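Local coordinates for scaffolding protein (Clostridium cellulolyticum, PDB 1G43) that serves as a family IIIa cellulose-binding domain of a cellulosomal scaffoldin and probably anchors the cellulosome to crystalline cellulose, at residues 3-8 with 34-39; 53-58 with 124-129. All coordinates share one frame; numbering follows the deposited sequence.

Contact 1: residues 3-8 with 34-39; sequences TGVVSV and SPINLA
One end of the cellulose-binding domain's beta-sandwich brings the start of strand 6-11 beside the short strand 36-37, and I36 meets V5 and V6 there. No hydrogen bond joins the two segments, whose backbones stay well apart, with 9.1 Å between CA of V5 and CA of I36; the gap is bridged by aliphatic carbon alone. I36 does most of the reaching. Its side chain leaves the backbone toward 3-8, and with CG1 beside the backbone N (chi1 -84°) and CD1 extended beyond it (chi2 179°), the long branch carries its terminal methyl out to the valines. CD1 lies 4.0 Å from CG1 of V6, an ordinary van der Waals distance. The same methyl abuts CG1 of V5, though the modelled separation there is too short to be reliable. Isoleucine suits this place because its long branch can span the gap, while valine, branched at CB, fits the extended backbone of V6 and still offers a methyl to its neighbour. V6 is buried, packing also on V28 of strand 18-30 and A155 of strand 153-155, whereas V5 is partly exposed. The backbone of V5 pairs with T31 and that of I36 with L106, which ties each segment to a different neighbour. Aliphatic contact without backbone pairing, here between the start of strand 6-11 and a small two-stranded sheet, is how neighbouring sheets of a beta-sandwich domain pack.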
loop_
_atom_site.group_PDB
_atom_site.type_symbol
_atom_site.label_atom_id
_atom_site.label_comp_id
_atom_site.label_asym_id
_atom_site.label_seq_id
_atom_site.Cartn_x
_atom_site.Cartn_y
_atom_site.Cartn_z
ATOM N N THR A 3 14.178 -1.088 -8.335
ATOM C CA THR A 3 14.402 -0.668 -9.724
ATOM C C THR A 3 14.159 0.824 -10.036
ATOM O O THR A 3 14.640 1.333 -11.064
ATOM C CB THR A 3 13.550 -1.531 -10.677
ATOM O OG1 THR A 3 12.184 -1.512 -10.226
ATOM C CG2 THR A 3 14.059 -2.971 -10.700
ATOM N N GLY A 4 13.419 1.527 -9.190
ATOM C CA GLY A 4 13.206 2.951 -9.439
ATOM C C GLY A 4 12.312 3.271 -10.632
ATOM O O GLY A 4 12.390 4.350 -11.223
ATOM N N VAL A 5 11.472 2.308 -10.984
ATOM C CA VAL A 5 10.525 2.443 -12.071
ATOM C C VAL A 5 9.429 3.363 -11.568
ATOM O O VAL A 5 8.725 4.011 -12.346
ATOM C CB VAL A 5 9.981 1.057 -12.427
ATOM C CG1 VAL A 5 8.534 1.140 -12.899
ATOM C CG2 VAL A 5 10.865 0.451 -13.527
ATOM N N VAL A 6 9.283 3.409 -10.246
ATOM C CA VAL A 6 8.297 4.284 -9.599
ATOM C C VAL A 6 8.858 4.821 -8.293
ATOM O O VAL A 6 9.771 4.249 -7.712
ATOM C CB VAL A 6 6.961 3.550 -9.305
ATOM C CG1 VAL A 6 6.429 2.965 -10.578
ATOM C CG2 VAL A 6 7.147 2.465 -8.254
ATOM N N SER A 7 8.318 5.941 -7.853
ATOM C CA SER A 7 8.717 6.555 -6.602
ATOM C C SER A 7 7.453 6.441 -5.744
ATOM O O SER A 7 6.347 6.518 -6.281
ATOM C CB SER A 7 9.043 8.028 -6.863
ATOM O OG SER A 7 9.169 8.783 -5.657
ATOM N N VAL A 8 7.578 6.274 -4.433
ATOM C CA VAL A 8 6.357 6.180 -3.618
ATOM C C VAL A 8 6.347 6.980 -2.312
ATOM O O VAL A 8 7.335 7.006 -1.583
ATOM C CB VAL A 8 6.039 4.717 -3.253
ATOM C CG1 VAL A 8 4.762 4.674 -2.382
ATOM C CG2 VAL A 8 5.888 3.876 -4.521
ATOM N N SER A 34 7.955 5.406 -19.353
ATOM C CA SER A 34 6.886 4.850 -20.201
ATOM C C SER A 34 5.709 4.371 -19.342
ATOM O O SER A 34 5.898 3.972 -18.188
ATOM C CB SER A 34 7.400 3.696 -21.070
ATOM O OG SER A 34 7.791 2.598 -20.276
ATOM N N PRO A 35 4.483 4.400 -19.912
ATOM C CA PRO A 35 3.271 3.985 -19.202
ATOM C C PRO A 35 3.488 2.704 -18.470
ATOM O O PRO A 35 4.372 1.899 -18.814
ATOM C CB PRO A 35 2.219 3.834 -20.310
ATOM C CG PRO A 35 2.673 4.859 -21.359
ATOM C CD PRO A 35 4.203 4.578 -21.350
ATOM N N ILE A 36 2.690 2.548 -17.418
ATOM C CA ILE A 36 2.750 1.352 -16.620
ATOM C C ILE A 36 1.339 0.877 -16.398
ATOM O O ILE A 36 0.426 1.654 -16.096
ATOM C CB ILE A 36 3.458 1.594 -15.306
ATOM C CG1 ILE A 36 4.957 1.473 -15.526
ATOM C CG2 ILE A 36 2.985 0.615 -14.277
ATOM C CD1 ILE A 36 5.746 1.709 -14.292
ATOM N N ASN A 37 1.180 -0.421 -16.594
ATOM C CA ASN A 37 -0.098 -1.050 -16.443
ATOM C C ASN A 37 -0.411 -1.275 -14.973
ATOM O O ASN A 37 0.154 -2.163 -14.340
ATOM C CB ASN A 37 -0.078 -2.376 -17.174
ATOM C CG ASN A 37 -1.426 -3.008 -17.227
ATOM O OD1 ASN A 37 -1.545 -4.165 -17.619
ATOM N ND2 ASN A 37 -2.469 -2.254 -16.836
ATOM N N LEU A 38 -1.321 -0.476 -14.441
ATOM C CA LEU A 38 -1.699 -0.603 -13.044
ATOM C C LEU A 38 -1.927 -2.050 -12.635
ATOM O O LEU A 38 -1.789 -2.408 -11.461
ATOM C CB LEU A 38 -2.932 0.237 -12.773
ATOM C CG LEU A 38 -2.609 1.699 -13.001
ATOM C CD1 LEU A 38 -3.858 2.515 -12.728
ATOM C CD2 LEU A 38 -1.453 2.143 -12.094
ATOM N N ALA A 39 -2.241 -2.902 -13.598
ATOM C CA ALA A 39 -2.433 -4.316 -13.283
ATOM C C ALA A 39 -1.158 -4.942 -12.693
ATOM O O ALA A 39 -1.216 -5.880 -11.898
ATOM C CB ALA A 39 -2.837 -5.076 -14.546
#

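Contact 2: residues 53-58 with 124-129; sequences KPLTFW and SNFDQS. Unlike the reference sequence in segment 53-58: W58 (reference Leu). With CA (calcium ion), chain B.
In the beta-sandwich of this family IIIa domain, K53, just before strand 55-66, and L55, its first residue, face S124 and F126, which lead into the calcium site. The polar part is a weak hydrogen bond from NZ of K53 to OG of S124, 3.4 Å long. The lysine chain is extended beyond CG, so it carries its ammonium across a backbone gap of 9.5 Å between CA of K53 and CA of S124. The stronger partner of both groups is D122: it forms a salt bridge with K53 and a hydrogen bond with S124 OG, which R120 also binds. Lysine suits this partly exposed place by combining length with charge, and serine by offering a small hydroxyl that serves several partners.

The apolar part joins L55 to F126, which is buried and also packs on I22 of strand 18-30. F126 has CG beside the backbone N (chi1 -73°), and the branched leucine offers CD2 to the rim of a ring long enough to reach it, near the ring plane and 3.9 Å from CZ.

Metal binding follows one residue later. The backbone O of D127 binds the calcium ion at 2.5 Å, and T48, D50, N130 and D131 complete its protein ligands. Separately, OG of S129 donates over 2.7 Å to OD1 of D127, which accepts on its syn lone pair, on the side of the other carboxylate oxygen.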
loop_
_atom_site.group_PDB
_atom_site.type_symbol
_atom_site.label_atom_id
_atom_site.label_comp_id
_atom_site.label_asym_id
_atom_site.label_seq_id
_atom_site.Cartn_x
_atom_site.Cartn_y
_atom_site.Cartn_z
ATOM N N LYS A 53 -7.530 -12.859 13.692
ATOM C CA LYS A 53 -8.938 -12.564 13.465
ATOM C C LYS A 53 -9.219 -12.152 12.023
ATOM O O LYS A 53 -8.353 -11.634 11.332
ATOM C CB LYS A 53 -9.391 -11.431 14.390
ATOM C CG LYS A 53 -9.173 -11.705 15.860
ATOM C CD LYS A 53 -9.761 -10.609 16.733
ATOM C CE LYS A 53 -9.769 -11.060 18.191
ATOM N NZ LYS A 53 -10.494 -10.132 19.071
ATOM N N PRO A 54 -10.450 -12.373 11.560
ATOM C CA PRO A 54 -10.870 -12.023 10.197
ATOM C C PRO A 54 -10.688 -10.505 10.029
ATOM O O PRO A 54 -11.061 -9.748 10.917
ATOM C CB PRO A 54 -12.352 -12.367 10.180
ATOM C CG PRO A 54 -12.559 -13.247 11.370
ATOM C CD PRO A 54 -11.602 -12.767 12.388
ATOM N N LEU A 55 -10.129 -10.077 8.901
ATOM C CA LEU A 55 -9.901 -8.664 8.625
ATOM C C LEU A 55 -10.784 -8.182 7.478
ATOM O O LEU A 55 -11.238 -8.967 6.654
ATOM C CB LEU A 55 -8.431 -8.430 8.267
ATOM C CG LEU A 55 -7.421 -8.857 9.346
ATOM C CD1 LEU A 55 -6.017 -8.452 8.906
ATOM C CD2 LEU A 55 -7.739 -8.185 10.669
ATOM N N THR A 56 -11.067 -6.886 7.458
ATOM C CA THR A 56 -11.850 -6.326 6.368
ATOM C C THR A 56 -11.016 -5.235 5.744
ATOM O O THR A 56 -10.460 -4.399 6.451
ATOM C CB THR A 56 -13.216 -5.754 6.852
ATOM O OG1 THR A 56 -14.044 -6.847 7.231
ATOM C CG2 THR A 56 -13.944 -5.000 5.726
ATOM N N PHE A 57 -10.890 -5.282 4.419
ATOM C CA PHE A 57 -10.144 -4.279 3.676
ATOM C C PHE A 57 -11.067 -3.236 3.020
ATOM O O PHE A 57 -12.139 -3.564 2.532
ATOM C CB PHE A 57 -9.333 -4.947 2.585
ATOM C CG PHE A 57 -8.592 -3.985 1.701
ATOM C CD1 PHE A 57 -7.322 -3.539 2.043
ATOM C CD2 PHE A 57 -9.140 -3.573 0.493
ATOM C CE1 PHE A 57 -6.600 -2.705 1.194
ATOM C CE2 PHE A 57 -8.424 -2.736 -0.371
ATOM C CZ PHE A 57 -7.155 -2.308 -0.019
ATOM N N TRP A 58 -10.621 -1.988 2.985
ATOM C CA TRP A 58 -11.385 -0.894 2.360
ATOM C C TRP A 58 -10.466 -0.003 1.542
ATOM O O TRP A 58 -9.362 0.287 1.984
ATOM C CB TRP A 58 -12.027 0.033 3.415
ATOM C CG TRP A 58 -13.225 -0.501 4.103
ATOM C CD1 TRP A 58 -14.495 -0.535 3.618
ATOM C CD2 TRP A 58 -13.283 -1.052 5.424
ATOM N NE1 TRP A 58 -15.352 -1.063 4.558
ATOM C CE2 TRP A 58 -14.633 -1.392 5.676
ATOM C CE3 TRP A 58 -12.326 -1.288 6.425
ATOM C CZ2 TRP A 58 -15.057 -1.961 6.894
ATOM C CZ3 TRP A 58 -12.747 -1.854 7.643
ATOM C CH2 TRP A 58 -14.101 -2.182 7.861
ATOM N N SER A 124 -11.639 -4.747 17.428
ATOM C CA SER A 124 -10.698 -4.703 18.545
ATOM C C SER A 124 -9.415 -4.007 18.061
ATOM O O SER A 124 -9.148 -3.919 16.853
ATOM C CB SER A 124 -10.383 -6.125 19.078
ATOM O OG SER A 124 -9.861 -6.980 18.072
ATOM N N ASN A 125 -8.644 -3.519 19.018
ATOM C CA ASN A 125 -7.427 -2.772 18.790
ATOM C C ASN A 125 -6.221 -3.587 18.367
ATOM O O ASN A 125 -6.015 -4.679 18.858
ATOM C CB ASN A 125 -7.053 -2.009 20.073
ATOM C CG ASN A 125 -7.767 -0.664 20.211
ATOM O OD1 ASN A 125 -8.854 -0.441 19.663
ATOM N ND2 ASN A 125 -7.148 0.242 20.958
ATOM N N PHE A 126 -5.440 -3.023 17.454
ATOM C CA PHE A 126 -4.197 -3.612 16.989
ATOM C C PHE A 126 -3.182 -2.871 17.843
ATOM O O PHE A 126 -3.523 -1.918 18.547
ATOM C CB PHE A 126 -3.852 -3.230 15.535
ATOM C CG PHE A 126 -4.684 -3.899 14.479
ATOM C CD1 PHE A 126 -5.724 -3.224 13.875
ATOM C CD2 PHE A 126 -4.369 -5.178 14.031
ATOM C CE1 PHE A 126 -6.436 -3.810 12.832
ATOM C CE2 PHE A 126 -5.082 -5.770 12.983
ATOM C CZ PHE A 126 -6.109 -5.085 12.388
ATOM N N ASP A 127 -1.935 -3.319 17.767
ATOM C CA ASP A 127 -0.822 -2.672 18.450
ATOM C C ASP A 127 0.072 -2.377 17.254
ATOM O O ASP A 127 0.767 -3.252 16.751
ATOM C CB ASP A 127 -0.130 -3.638 19.425
ATOM C CG ASP A 127 1.190 -3.074 20.002
ATOM O OD1 ASP A 127 1.547 -1.899 19.746
ATOM O OD2 ASP A 127 1.878 -3.832 20.720
ATOM N N GLN A 128 0.020 -1.154 16.769
ATOM C CA GLN A 128 0.824 -0.813 15.624
ATOM C C GLN A 128 2.289 -0.632 15.955
ATOM O O GLN A 128 3.129 -0.683 15.062
ATOM C CB GLN A 128 0.315 0.465 14.996
ATOM C CG GLN A 128 -1.119 0.400 14.597
ATOM C CD GLN A 128 -1.407 1.389 13.511
ATOM O OE1 GLN A 128 -1.202 1.084 12.339
ATOM N NE2 GLN A 128 -1.843 2.605 13.891
ATOM N N SER A 129 2.591 -0.438 17.239
ATOM C CA SER A 129 3.966 -0.188 17.622
ATOM C C SER A 129 4.928 -1.316 17.313
ATOM O O SER A 129 6.128 -1.079 17.277
ATOM C CB SER A 129 4.083 0.246 19.106
ATOM O OG SER A 129 4.049 -0.824 20.039
HETATM CA CA CA B . 0.953 -5.474 15.640
HETATM O O HOH W 1 -0.953 -4.177 14.110
#

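Contact 1 closes before contact 2 opens along the chain, and the two lie on opposite sides of its centre, with their centres 29 Å apart and their nearest atoms about 13 Å apart. They do not touch, yet both reach the same antiparallel sheet: strand 6-11 of contact 1 and strand 126-127 of contact 2 each pair with strand 18-30, and strand 55-66 joins through strand 111-120. Strand 36-37 instead pairs with 105-106 in a small separate sheet. Strand 18-30 therefore runs between the two regions, linking an aliphatic contact at one end of the domain to one with a single weak hydrogen bond beside the calcium site.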